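Local structure of nucleotide-binding protein, universal stress protein UspA family (Lactobacillus plantarum, 3S3T) at residues A[62-67]-A[88-93]; A[97-102]-A[128-133]. The protein binds ATP as a member of the universal stress protein family, and probably acts in the stress response, though its precise role is unknown. All blocks are in the same frame, centred on the assembly; numbering follows the deposited sequence.

Interaction 1. Residues A[62-67]-A[88-93]; sequences AEAAHA and TEISYG
Ala64 and Ala67, one turn apart on helix 53-78, face Ile90 and Tyr92 of strand 87-93, an outermost strand of the five-stranded parallel sheet in this alpha/beta universal stress protein fold. The helix runs nearly antiparallel to the strand, at 163°, as expected where a helix carries the chain back between parallel strands. The axes are 9.5 Å apart, and alanine suits the helix face because its methyl group fits between helix and strand at this spacing.

Ile90 points at the helix and spreads its two branches along it. CG2 stands anti to the backbone N and lies loosely against Ala64 CB, while the other branch, with chi1 at -53°, carries CD1 to within 3.8 Å of Ala67 CB. A beta-branched residue suits a strand, and here it serves both alanines at once; Met71 and Lys68 of the same helix also touch it.

Tyr92 reaches the helix differently. Its first bond does not aim at the helix, but the ring carries its hydroxyl end back to it, obliquely against Ala64. Another flank of the helix meets a second subunit, where His66 stacks on Tyr47 of that chain. Within the contact itself, all the touching is apolar but for the phenol oxygen: Ala64 CB sits 3.4 Å from Tyr92 OH and 4.2 Å from Tyr92 CZ.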
loop_
_atom_site.group_PDB
_atom_site.type_symbol
_atom_site.label_atom_id
_atom_site.label_comp_id
_atom_site.label_asym_id
_atom_site.label_seq_id
_atom_site.Cartn_x
_atom_site.Cartn_y
_atom_site.Cartn_z
ATOM N N ALA A 62 -4.713 -31.451 7.211
ATOM C CA ALA A 62 -4.386 -31.303 8.635
ATOM C C ALA A 62 -4.657 -29.863 9.046
ATOM O O ALA A 62 -5.210 -29.604 10.109
ATOM C CB ALA A 62 -2.909 -31.687 8.949
ATOM N N GLU A 63 -4.266 -28.915 8.217
ATOM C CA GLU A 63 -4.522 -27.507 8.557
ATOM C C GLU A 63 -6.028 -27.262 8.703
ATOM O O GLU A 63 -6.480 -26.608 9.663
ATOM C CB GLU A 63 -3.931 -26.572 7.501
ATOM C CG GLU A 63 -4.295 -25.110 7.723
ATOM C CD GLU A 63 -3.592 -24.167 6.732
ATOM O OE1 GLU A 63 -2.933 -24.650 5.777
ATOM O OE2 GLU A 63 -3.734 -22.943 6.899
ATOM N N ALA A 64 -6.776 -27.761 7.727
ATOM C CA ALA A 64 -8.250 -27.702 7.712
ATOM C C ALA A 64 -8.863 -28.326 8.981
ATOM O O ALA A 64 -9.781 -27.776 9.558
ATOM C CB ALA A 64 -8.802 -28.422 6.445
ATOM N N ALA A 65 -8.330 -29.462 9.417
ATOM C CA ALA A 65 -8.863 -30.122 10.592
ATOM C C ALA A 65 -8.621 -29.289 11.850
ATOM O O ALA A 65 -9.490 -29.173 12.685
ATOM C CB ALA A 65 -8.303 -31.577 10.730
ATOM N N HIS A 66 -7.443 -28.683 11.953
ATOM C CA HIS A 66 -7.131 -27.766 13.041
ATOM C C HIS A 66 -8.073 -26.561 13.054
ATOM O O HIS A 66 -8.581 -26.185 14.092
ATOM C CB HIS A 66 -5.692 -27.272 12.924
ATOM C CG HIS A 66 -5.322 -26.251 13.964
ATOM N ND1 HIS A 66 -5.111 -26.582 15.293
ATOM C CD2 HIS A 66 -5.152 -24.909 13.878
ATOM C CE1 HIS A 66 -4.815 -25.488 15.974
ATOM N NE2 HIS A 66 -4.827 -24.459 15.140
ATOM N N ALA A 67 -8.245 -25.943 11.900
ATOM C CA ALA A 67 -9.218 -24.860 11.737
ATOM C C ALA A 67 -10.640 -25.281 12.192
ATOM O O ALA A 67 -11.365 -24.506 12.846
ATOM C CB ALA A 67 -9.243 -24.427 10.271
ATOM N N THR A 88 -19.850 -21.130 10.397
ATOM C CA THR A 88 -18.417 -21.314 10.239
ATOM C C THR A 88 -18.142 -21.913 8.862
ATOM O O THR A 88 -18.894 -22.791 8.374
ATOM C CB THR A 88 -17.852 -22.202 11.326
ATOM O OG1 THR A 88 -18.440 -23.520 11.260
ATOM C CG2 THR A 88 -18.091 -21.559 12.709
ATOM N N GLU A 89 -17.072 -21.458 8.235
ATOM C CA GLU A 89 -16.743 -21.899 6.910
ATOM C C GLU A 89 -15.239 -22.067 6.784
ATOM O O GLU A 89 -14.466 -21.179 7.192
ATOM C CB GLU A 89 -17.190 -20.832 5.921
ATOM C CG GLU A 89 -17.073 -21.259 4.468
ATOM C CD GLU A 89 -18.398 -21.535 3.808
ATOM O OE1 GLU A 89 -19.413 -20.856 4.133
ATOM O OE2 GLU A 89 -18.403 -22.397 2.899
ATOM N N ILE A 90 -14.828 -23.195 6.212
ATOM C CA ILE A 90 -13.457 -23.430 5.869
ATOM C C ILE A 90 -13.411 -23.561 4.349
ATOM O O ILE A 90 -14.099 -24.416 3.751
ATOM C CB ILE A 90 -12.912 -24.714 6.551
ATOM C CG1 ILE A 90 -13.143 -24.690 8.069
ATOM C CG2 ILE A 90 -11.457 -24.947 6.191
ATOM C CD1 ILE A 90 -12.587 -23.530 8.777
ATOM N N SER A 91 -12.646 -22.679 3.714
ATOM C CA SER A 91 -12.499 -22.706 2.265
ATOM C C SER A 91 -11.047 -22.852 1.870
ATOM O O SER A 91 -10.146 -22.632 2.691
ATOM C CB SER A 91 -13.066 -21.407 1.657
ATOM O OG SER A 91 -14.481 -21.356 1.810
ATOM N N TYR A 92 -10.847 -23.222 0.609
ATOM C CA TYR A 92 -9.531 -23.469 0.017
ATOM C C TYR A 92 -9.310 -22.471 -1.128
ATOM O O TYR A 92 -10.150 -22.315 -2.022
ATOM C CB TYR A 92 -9.416 -24.923 -0.465
ATOM C CG TYR A 92 -9.774 -25.918 0.630
ATOM C CD1 TYR A 92 -11.114 -26.236 0.903
ATOM C CD2 TYR A 92 -8.790 -26.530 1.385
ATOM C CE1 TYR A 92 -11.456 -27.140 1.928
ATOM C CE2 TYR A 92 -9.106 -27.434 2.409
ATOM C CZ TYR A 92 -10.431 -27.738 2.683
ATOM O OH TYR A 92 -10.736 -28.643 3.701
ATOM N N GLY A 93 -8.207 -21.725 -1.061
ATOM C CA GLY A 93 -7.885 -20.770 -2.138
ATOM C C GLY A 93 -6.811 -19.847 -1.630
ATOM O O GLY A 93 -6.179 -20.122 -0.591
#

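Interaction 2. Residues A[97-102]-A[128-133]; sequences HTIEDY and GSTTSY. With ATP (adenosine-5'-triphosphate), chain I.
This is a buried helix-to-helix contact beside the nucleotide pocket, joining helix 95-105 to the first turn of helix 129-137 through one hydrogen bond and a small apolar patch. The segment axes, inclined at 30°, come no closer than 10.2 Å, a spacing at which long side chains are needed to meet.

Tyr133 gives its hydroxyl proton to Glu100, with OH 2.5 Å from OE1. The carboxylate is met on its syn side, 27° out of its plane, and OE1 lies at the edge of the ring. Glu100 reaches across because CG is anti to the backbone N (chi1 172°) and the chain stays extended beyond it. Salt bridges from Lys104 and from Arg124 of the second subunit also hold this carboxylate. His97 lies obliquely beside the phenol, while its NE2 bonds Ser121 OG of the second subunit. A phenylalanine here, lacking the hydroxyl, would probably leave Glu100 OE1 relying on Arg124 of the second subunit and weaken the tie between the helices.

Nearer the ligand, Ile99 suits its place because CD1 packs on Thr130 CG2 at 3.8 Å and also lies against the adenine, at N3. Threonine suits position 130 because it carries both groups needed: CG2, anti to the backbone N, meets Ile99, and OG1 bonds O1A of the alpha phosphate at 2.9 Å. Gly128 is the N-cap, where a side chain would strike the phosphate chain. Ser129 grips O3G of the gamma phosphate twice, from N at 2.7 Å and from OG at 2.6 Å, and Thr131 N bonds O2A; the helix start thus faces the anion.

Ile99 also touches Pro11 of strand 7-11 and Val134 farther along helix 129-137, while Tyr102 leans on strands 7-11 and 35-43.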
loop_
_atom_site.group_PDB
_atom_site.type_symbol
_atom_site.label_atom_id
_atom_site.label_comp_id
_atom_site.label_asym_id
_atom_site.label_seq_id
_atom_site.Cartn_x
_atom_site.Cartn_y
_atom_site.Cartn_z
ATOM N N HIS A 97 -7.976 -13.163 -1.867
ATOM C CA HIS A 97 -8.924 -13.315 -2.967
ATOM C C HIS A 97 -10.217 -13.952 -2.512
ATOM O O HIS A 97 -11.292 -13.508 -2.907
ATOM C CB HIS A 97 -8.367 -14.186 -4.081
ATOM C CG HIS A 97 -7.067 -13.698 -4.654
ATOM N ND1 HIS A 97 -6.367 -14.414 -5.601
ATOM C CD2 HIS A 97 -6.343 -12.582 -4.417
ATOM C CE1 HIS A 97 -5.261 -13.761 -5.917
ATOM N NE2 HIS A 97 -5.216 -12.650 -5.209
ATOM N N THR A 98 -10.096 -15.001 -1.692
ATOM C CA THR A 98 -11.243 -15.763 -1.270
ATOM C C THR A 98 -12.167 -14.936 -0.387
ATOM O O THR A 98 -13.387 -15.073 -0.465
ATOM C CB THR A 98 -10.802 -17.080 -0.572
ATOM O OG1 THR A 98 -9.983 -17.845 -1.481
ATOM C CG2 THR A 98 -12.019 -17.917 -0.134
ATOM N N ILE A 99 -11.579 -14.127 0.475
ATOM C CA ILE A 99 -12.307 -13.237 1.360
ATOM C C ILE A 99 -13.069 -12.192 0.529
ATOM O O ILE A 99 -14.269 -11.993 0.706
ATOM C CB ILE A 99 -11.332 -12.539 2.375
ATOM C CG1 ILE A 99 -10.802 -13.551 3.412
ATOM C CG2 ILE A 99 -12.064 -11.363 3.066
ATOM C CD1 ILE A 99 -9.548 -13.081 4.168
ATOM N N GLU A 100 -12.377 -11.565 -0.411
ATOM C CA GLU A 100 -13.030 -10.629 -1.343
ATOM C C GLU A 100 -14.201 -11.317 -2.056
ATOM O O GLU A 100 -15.331 -10.763 -2.112
ATOM C CB GLU A 100 -12.002 -10.128 -2.383
ATOM C CG GLU A 100 -12.560 -9.310 -3.510
ATOM C CD GLU A 100 -11.527 -8.943 -4.565
ATOM O OE1 GLU A 100 -10.451 -9.524 -4.626
ATOM O OE2 GLU A 100 -11.834 -8.073 -5.368
ATOM N N ASP A 101 -13.935 -12.507 -2.600
ATOM C CA ASP A 101 -14.915 -13.199 -3.414
ATOM C C ASP A 101 -16.107 -13.567 -2.536
ATOM O O ASP A 101 -17.253 -13.541 -2.987
ATOM C CB ASP A 101 -14.317 -14.456 -4.060
ATOM C CG ASP A 101 -13.383 -14.125 -5.215
ATOM O OD1 ASP A 101 -13.345 -12.958 -5.683
ATOM O OD2 ASP A 101 -12.681 -15.035 -5.658
ATOM N N TYR A 102 -15.829 -13.936 -1.293
ATOM C CA TYR A 102 -16.861 -14.351 -0.392
ATOM C C TYR A 102 -17.819 -13.177 -0.146
ATOM O O TYR A 102 -19.034 -13.353 -0.180
ATOM C CB TYR A 102 -16.276 -14.861 0.934
ATOM C CG TYR A 102 -17.297 -15.616 1.762
ATOM C CD1 TYR A 102 -17.388 -16.995 1.696
ATOM C CD2 TYR A 102 -18.184 -14.941 2.601
ATOM C CE1 TYR A 102 -18.321 -17.693 2.438
ATOM C CE2 TYR A 102 -19.125 -15.635 3.346
ATOM C CZ TYR A 102 -19.195 -17.015 3.248
ATOM O OH TYR A 102 -20.138 -17.694 3.984
ATOM N N GLY A 128 -0.955 -6.258 7.990
ATOM C CA GLY A 128 -0.659 -7.319 7.048
ATOM C C GLY A 128 -1.252 -7.152 5.662
ATOM O O GLY A 128 -2.197 -6.356 5.444
ATOM N N SER A 129 -0.714 -7.924 4.725
ATOM C CA SER A 129 -1.050 -7.756 3.328
ATOM C C SER A 129 -2.467 -8.312 3.047
ATOM O O SER A 129 -3.138 -7.795 2.190
ATOM C CB SER A 129 0.004 -8.391 2.410
ATOM O OG SER A 129 0.046 -9.788 2.529
ATOM N N THR A 130 -2.921 -9.313 3.790
ATOM C CA THR A 130 -4.319 -9.786 3.633
ATOM C C THR A 130 -5.279 -8.670 4.028
ATOM O O THR A 130 -6.191 -8.340 3.267
ATOM C CB THR A 130 -4.645 -11.076 4.422
ATOM O OG1 THR A 130 -3.695 -12.093 4.119
ATOM C CG2 THR A 130 -6.056 -11.611 4.077
ATOM N N THR A 131 -5.041 -8.038 5.178
ATOM C CA THR A 131 -5.859 -6.967 5.646
ATOM C C THR A 131 -5.829 -5.764 4.719
ATOM O O THR A 131 -6.914 -5.254 4.351
ATOM C CB THR A 131 -5.529 -6.554 7.091
ATOM O OG1 THR A 131 -5.860 -7.624 7.961
ATOM C CG2 THR A 131 -6.323 -5.319 7.530
ATOM N N SER A 132 -4.658 -5.304 4.284
ATOM C CA SER A 132 -4.671 -4.148 3.366
ATOM C C SER A 132 -5.402 -4.496 2.047
ATOM O O SER A 132 -6.084 -3.645 1.475
ATOM C CB SER A 132 -3.273 -3.579 3.130
ATOM O OG SER A 132 -2.498 -4.511 2.439
ATOM N N TYR A 133 -5.252 -5.716 1.563
ATOM C CA TYR A 133 -5.921 -6.122 0.317
ATOM C C TYR A 133 -7.457 -6.050 0.490
ATOM O O TYR A 133 -8.164 -5.446 -0.349
ATOM C CB TYR A 133 -5.540 -7.523 -0.083
ATOM C CG TYR A 133 -6.189 -7.955 -1.356
ATOM C CD1 TYR A 133 -7.471 -8.465 -1.371
ATOM C CD2 TYR A 133 -5.546 -7.761 -2.567
ATOM C CE1 TYR A 133 -8.063 -8.881 -2.568
ATOM C CE2 TYR A 133 -6.146 -8.109 -3.783
ATOM C CZ TYR A 133 -7.390 -8.668 -3.781
ATOM O OH TYR A 133 -8.002 -9.022 -4.975
HETATM P PG ATP I . 1.454 -11.066 5.670
HETATM O O1G ATP I . 0.647 -12.279 5.271
HETATM O O2G ATP I . 2.917 -11.368 5.784
HETATM O O3G ATP I . 1.255 -9.819 4.820
HETATM P PB ATP I . 0.337 -11.403 8.362
HETATM O O1B ATP I . 0.964 -10.975 9.658
HETATM O O2B ATP I . 0.209 -12.862 8.086
HETATM O O3B ATP I . 1.112 -10.643 7.190
HETATM P PA ATP I . -2.370 -10.955 7.404
HETATM O O1A ATP I . -2.239 -12.205 6.590
HETATM O O2A ATP I . -2.702 -9.737 6.644
HETATM O O3A ATP I . -1.102 -10.658 8.314
HETATM O "O5'" ATP I . -3.554 -11.269 8.497
HETATM C "C5'" ATP I . -4.361 -10.192 8.970
HETATM C "C4'" ATP I . -5.786 -10.683 9.241
HETATM O "O4'" ATP I . -6.239 -11.203 7.997
HETATM C "C3'" ATP I . -5.873 -11.843 10.219
HETATM O "O3'" ATP I . -5.892 -11.422 11.573
HETATM C "C2'" ATP I . -7.140 -12.492 9.719
HETATM O "O2'" ATP I . -8.225 -11.732 10.233
HETATM C "C1'" ATP I . -7.066 -12.337 8.206
HETATM N N9 ATP I . -6.507 -13.524 7.561
HETATM C C8 ATP I . -5.196 -13.759 7.244
HETATM N N7 ATP I . -5.049 -14.980 6.681
HETATM C C5 ATP I . -6.274 -15.517 6.641
HETATM C C6 ATP I . -6.819 -16.794 6.194
HETATM N N6 ATP I . -5.976 -17.705 5.665
HETATM N N1 ATP I . -8.176 -17.009 6.317
HETATM C C2 ATP I . -8.963 -16.061 6.853
HETATM N N3 ATP I . -8.536 -14.883 7.328
HETATM C C4 ATP I . -7.224 -14.576 7.229
#

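Interaction 1 closes before interaction 2 opens, and the chain passes directly from strand 87-93 into helix 95-105. Their centres are 16 Å apart, yet they touch: Glu89 OE1 lies 3.2 Å from Tyr102 OH, a probable hydrogen bond, and Ser91 CB packs on Thr98 CG2 at 4.1 Å. The strand thus shows one face to helix 53-78 and the other to helix 95-105, the sandwich of an alpha/beta fold. Interaction 2 holds ATP directly, whereas the side chain of Ile90 in interaction 1 stays about 8 Å from a bound ATP. Both contacts also meet the second subunit, whose Lys96 bonds the ATP and whose Ser121 bonds His97.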